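Local coordinates for nuclear import protein MOG1 (Saccharomyces cerevisiae, PDB 1JHS) that binds the small GTPase Gsp1, the yeast Ran, and takes part in nuclear protein import and poly(A)+ mRNA export, at residues D119-I131 against V141-A153. The protein carries 1 engineered substitution. Residues are numbered along the deposited sequence; the frame is centred on the assembly and turned at random.
Sequences DLAQTVVIGVALI and VISINVPLTKEEA
V125, G127 and A129 pair with V146, I144 and I142 as the hydrogen-bonded pairs of an antiparallel hairpin, strands 124-131 and 141-147 running at 163° to each other with their axes 4.6 Å apart. Each pair exchanges two backbone bonds, and L148 N continues the ladder to T123 O at 2.9 Å. Between these rungs CA-H...O contacts fill in, such as S143 CA to G127 O at 3.2 Å.

The side chains split between two faces. V125, A129, I142, I144 and V146 line one, where A129 and V146 meet helix 163-178; V128, L130 and V141 on the other meet helix 70-83. There V128 CG1, anti to the backbone N (chi1 -180°), reaches V141 CG1 at 4.0 Å. I126 and N145 lie side by side, OD1 of N145 resting 3.9 Å from I126 CG2 while its ND2 bonds S56 OG on the next strand.

Just past the end of strand 141-147, L148 CD1 packs against both T123 CG2 and V125 CG2, 3.9 Å from each. Q122, its chain extended beyond CG, sends NE2 alongside P147 CB to L148 O, 2.9 Å away; the bond is straight (171°) and lies in the amide plane of Q122, but NE2 stands above the carbonyl plane. A water donates to the same oxygen and accepts from T123 N.

A153 CB touches T123 OG1 at 3.8 Å, bringing in helix 150-157, which starts with the T149-E152 capping box. Paired backbone bonds thus join the strands mid-sheet, with mostly apolar side chains on both faces; two donors satisfy L148 O, extending the pairing past the last strand residues.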
loop_
_atom_site.group_PDB
_atom_site.type_symbol
_atom_site.label_atom_id
_atom_site.label_comp_id
_atom_site.label_asym_id
_atom_site.label_seq_id
_atom_site.Cartn_x
_atom_site.Cartn_y
_atom_site.Cartn_z
ATOM N N ASP A 119 -9.202 20.168 -0.514
ATOM C CA ASP A 119 -8.940 20.295 -1.944
ATOM C C ASP A 119 -7.851 21.350 -2.223
ATOM O O ASP A 119 -7.750 21.892 -3.321
ATOM C CB ASP A 119 -10.250 20.613 -2.665
ATOM C CG ASP A 119 -11.329 19.529 -2.431
ATOM O OD1 ASP A 119 -11.138 18.379 -2.903
ATOM O OD2 ASP A 119 -12.367 19.821 -1.765
ATOM N N LEU A 120 -7.010 21.611 -1.223
ATOM C CA LEU A 120 -5.932 22.596 -1.343
ATOM C C LEU A 120 -4.870 22.155 -2.366
ATOM O O LEU A 120 -4.237 22.990 -3.016
ATOM C CB LEU A 120 -5.271 22.799 0.014
ATOM C CG LEU A 120 -4.681 24.162 0.403
ATOM C CD1 LEU A 120 -5.763 25.238 0.526
ATOM C CD2 LEU A 120 -3.987 23.962 1.749
ATOM N N ALA A 121 -4.663 20.848 -2.496
ATOM C CA ALA A 121 -3.693 20.340 -3.465
ATOM C C ALA A 121 -4.107 18.975 -4.003
ATOM O O ALA A 121 -5.189 18.469 -3.726
ATOM C CB ALA A 121 -2.287 20.256 -2.818
ATOM N N GLN A 122 -3.220 18.379 -4.784
ATOM C CA GLN A 122 -3.466 17.077 -5.387
ATOM C C GLN A 122 -3.923 16.014 -4.369
ATOM O O GLN A 122 -3.402 15.953 -3.255
ATOM C CB GLN A 122 -2.175 16.624 -6.074
ATOM C CG GLN A 122 -2.134 15.182 -6.501
ATOM C CD GLN A 122 -0.810 14.854 -7.145
ATOM O OE1 GLN A 122 0.261 15.248 -6.632
ATOM N NE2 GLN A 122 -0.858 14.135 -8.265
ATOM N N THR A 123 -4.886 15.183 -4.780
ATOM C CA THR A 123 -5.414 14.092 -3.945
ATOM C C THR A 123 -4.511 12.871 -4.107
ATOM O O THR A 123 -3.996 12.635 -5.185
ATOM C CB THR A 123 -6.814 13.639 -4.423
ATOM O OG1 THR A 123 -7.718 14.740 -4.357
ATOM C CG2 THR A 123 -7.350 12.505 -3.542
ATOM N N VAL A 124 -4.336 12.105 -3.037
ATOM C CA VAL A 124 -3.540 10.882 -3.099
ATOM C C VAL A 124 -4.385 9.745 -2.494
ATOM O O VAL A 124 -4.904 9.885 -1.383
ATOM C CB VAL A 124 -2.220 11.016 -2.286
ATOM C CG1 VAL A 124 -1.444 9.670 -2.295
ATOM C CG2 VAL A 124 -1.324 12.115 -2.907
ATOM N N VAL A 125 -4.563 8.657 -3.233
ATOM C CA VAL A 125 -5.300 7.508 -2.709
ATOM C C VAL A 125 -4.198 6.581 -2.227
ATOM O O VAL A 125 -3.108 6.581 -2.809
ATOM C CB VAL A 125 -6.151 6.822 -3.811
ATOM C CG1 VAL A 125 -6.595 5.391 -3.352
ATOM C CG2 VAL A 125 -7.406 7.669 -4.054
ATOM N N ILE A 126 -4.448 5.819 -1.165
ATOM C CA ILE A 126 -3.411 4.924 -0.675
ATOM C C ILE A 126 -3.992 3.539 -0.516
ATOM O O ILE A 126 -5.019 3.366 0.145
ATOM C CB ILE A 126 -2.853 5.388 0.716
ATOM C CG1 ILE A 126 -2.362 6.850 0.652
ATOM C CG2 ILE A 126 -1.674 4.479 1.128
ATOM C CD1 ILE A 126 -2.175 7.492 2.035
ATOM N N GLY A 127 -3.379 2.555 -1.160
ATOM C CA GLY A 127 -3.877 1.203 -0.988
ATOM C C GLY A 127 -3.192 0.735 0.284
ATOM O O GLY A 127 -1.994 0.921 0.430
ATOM N N VAL A 128 -3.923 0.149 1.223
ATOM C CA VAL A 128 -3.260 -0.309 2.447
ATOM C C VAL A 128 -3.651 -1.751 2.751
ATOM O O VAL A 128 -4.838 -2.080 2.753
ATOM C CB VAL A 128 -3.658 0.544 3.669
ATOM C CG1 VAL A 128 -2.934 0.032 4.934
ATOM C CG2 VAL A 128 -3.305 2.012 3.418
ATOM N N ALA A 129 -2.656 -2.601 3.000
ATOM C CA ALA A 129 -2.940 -3.982 3.358
ATOM C C ALA A 129 -2.276 -4.308 4.684
ATOM O O ALA A 129 -1.202 -3.797 4.990
ATOM C CB ALA A 129 -2.436 -4.931 2.290
ATOM N N LEU A 130 -2.943 -5.142 5.480
ATOM C CA LEU A 130 -2.398 -5.578 6.758
ATOM C C LEU A 130 -2.301 -7.090 6.687
ATOM O O LEU A 130 -3.253 -7.743 6.266
ATOM C CB LEU A 130 -3.340 -5.196 7.899
ATOM C CG LEU A 130 -3.032 -5.857 9.252
ATOM C CD1 LEU A 130 -1.598 -5.480 9.764
ATOM C CD2 LEU A 130 -4.104 -5.399 10.258
ATOM N N ILE A 131 -1.145 -7.635 7.063
ATOM C CA ILE A 131 -0.929 -9.078 7.110
ATOM C C ILE A 131 -0.413 -9.291 8.534
ATOM O O ILE A 131 0.695 -8.870 8.861
ATOM C CB ILE A 131 0.152 -9.535 6.103
ATOM C CG1 ILE A 131 -0.338 -9.273 4.674
ATOM C CG2 ILE A 131 0.411 -11.029 6.282
ATOM C CD1 ILE A 131 0.728 -9.435 3.565
ATOM N N VAL A 141 2.561 -4.069 7.155
ATOM C CA VAL A 141 1.694 -3.076 6.511
ATOM C C VAL A 141 2.262 -2.747 5.122
ATOM O O VAL A 141 3.409 -2.343 4.990
ATOM C CB VAL A 141 1.546 -1.782 7.364
ATOM C CG1 VAL A 141 0.650 -0.752 6.645
ATOM C CG2 VAL A 141 0.916 -2.127 8.730
ATOM N N ILE A 142 1.453 -2.969 4.092
ATOM C CA ILE A 142 1.879 -2.683 2.722
ATOM C C ILE A 142 1.094 -1.458 2.273
ATOM O O ILE A 142 -0.146 -1.466 2.356
ATOM C CB ILE A 142 1.565 -3.855 1.755
ATOM C CG1 ILE A 142 2.291 -5.133 2.210
ATOM C CG2 ILE A 142 2.063 -3.507 0.341
ATOM C CD1 ILE A 142 2.188 -6.342 1.226
ATOM N N SER A 143 1.794 -0.397 1.847
ATOM C CA SER A 143 1.100 0.808 1.377
ATOM C C SER A 143 1.511 1.116 -0.057
ATOM O O SER A 143 2.672 0.941 -0.432
ATOM C CB SER A 143 1.375 2.039 2.279
ATOM O OG SER A 143 2.752 2.247 2.589
ATOM N N ILE A 144 0.541 1.526 -0.868
ATOM C CA ILE A 144 0.824 1.871 -2.249
ATOM C C ILE A 144 0.217 3.250 -2.447
ATOM O O ILE A 144 -0.993 3.418 -2.345
ATOM C CB ILE A 144 0.196 0.866 -3.252
ATOM C CG1 ILE A 144 0.688 -0.565 -2.954
ATOM C CG2 ILE A 144 0.592 1.290 -4.708
ATOM C CD1 ILE A 144 0.127 -1.683 -3.909
ATOM N N ASN A 145 1.075 4.228 -2.738
ATOM C CA ASN A 145 0.641 5.602 -2.935
ATOM C C ASN A 145 0.292 5.873 -4.395
ATOM O O ASN A 145 1.053 5.509 -5.287
ATOM C CB ASN A 145 1.745 6.554 -2.491
ATOM C CG ASN A 145 2.193 6.268 -1.105
ATOM O OD1 ASN A 145 1.417 6.424 -0.144
ATOM N ND2 ASN A 145 3.445 5.823 -0.961
ATOM N N VAL A 146 -0.862 6.511 -4.614
ATOM C CA VAL A 146 -1.334 6.837 -5.944
ATOM C C VAL A 146 -1.678 8.332 -6.042
ATOM O O VAL A 146 -2.791 8.750 -5.704
ATOM C CB VAL A 146 -2.607 6.010 -6.291
ATOM C CG1 VAL A 146 -2.894 6.088 -7.799
ATOM C CG2 VAL A 146 -2.441 4.551 -5.795
ATOM N N PRO A 147 -0.718 9.161 -6.495
ATOM C CA PRO A 147 -0.978 10.606 -6.620
ATOM C C PRO A 147 -1.913 10.738 -7.820
ATOM O O PRO A 147 -1.510 10.442 -8.951
ATOM C CB PRO A 147 0.417 11.207 -6.891
ATOM C CG PRO A 147 1.401 10.106 -6.329
ATOM C CD PRO A 147 0.699 8.835 -6.749
ATOM N N LEU A 148 -3.147 11.196 -7.578
ATOM C CA LEU A 148 -4.139 11.285 -8.652
ATOM C C LEU A 148 -3.993 12.476 -9.589
ATOM O O LEU A 148 -3.522 13.536 -9.192
ATOM C CB LEU A 148 -5.563 11.331 -8.086
ATOM C CG LEU A 148 -6.021 10.232 -7.123
ATOM C CD1 LEU A 148 -7.510 10.381 -6.826
ATOM C CD2 LEU A 148 -5.734 8.868 -7.761
ATOM N N THR A 149 -4.448 12.287 -10.826
ATOM C CA THR A 149 -4.405 13.352 -11.812
ATOM C C THR A 149 -5.620 14.216 -11.473
ATOM O O THR A 149 -6.456 13.830 -10.652
ATOM C CB THR A 149 -4.596 12.805 -13.249
ATOM O OG1 THR A 149 -5.886 12.189 -13.346
ATOM C CG2 THR A 149 -3.536 11.772 -13.602
ATOM N N LYS A 150 -5.712 15.392 -12.086
ATOM C CA LYS A 150 -6.865 16.265 -11.854
ATOM C C LYS A 150 -8.145 15.514 -12.239
ATOM O O LYS A 150 -9.168 15.585 -11.549
ATOM C CB LYS A 150 -6.732 17.523 -12.709
ATOM C CG LYS A 150 -7.959 18.471 -12.678
ATOM C CD LYS A 150 -7.736 19.637 -13.677
ATOM C CE LYS A 150 -8.715 20.803 -13.484
ATOM N NZ LYS A 150 -8.355 21.907 -14.466
ATOM N N GLU A 151 -8.079 14.791 -13.346
ATOM C CA GLU A 151 -9.230 14.039 -13.840
ATOM C C GLU A 151 -9.667 12.947 -12.856
ATOM O O GLU A 151 -10.863 12.793 -12.569
ATOM C CB GLU A 151 -8.888 13.408 -15.187
ATOM C CG GLU A 151 -10.001 12.574 -15.776
ATOM C CD GLU A 151 -10.735 13.300 -16.891
ATOM O OE1 GLU A 151 -10.963 14.533 -16.752
ATOM O OE2 GLU A 151 -11.086 12.642 -17.906
ATOM N N GLU A 152 -8.701 12.179 -12.351
ATOM C CA GLU A 152 -9.005 11.111 -11.395
ATOM C C GLU A 152 -9.542 11.669 -10.075
ATOM O O GLU A 152 -10.394 11.049 -9.437
ATOM C CB GLU A 152 -7.747 10.263 -11.127
ATOM C CG GLU A 152 -7.242 9.471 -12.344
ATOM C CD GLU A 152 -5.836 8.879 -12.116
ATOM O OE1 GLU A 152 -5.058 9.485 -11.337
ATOM O OE2 GLU A 152 -5.506 7.833 -12.730
ATOM N N ALA A 153 -9.040 12.827 -9.651
ATOM C CA ALA A 153 -9.503 13.417 -8.401
ATOM C C ALA A 153 -10.962 13.841 -8.542
ATOM O O ALA A 153 -11.749 13.707 -7.600
ATOM C CB ALA A 153 -8.627 14.608 -8.014
HETATM O O HOH W 1 -5.388 15.333 -7.748
#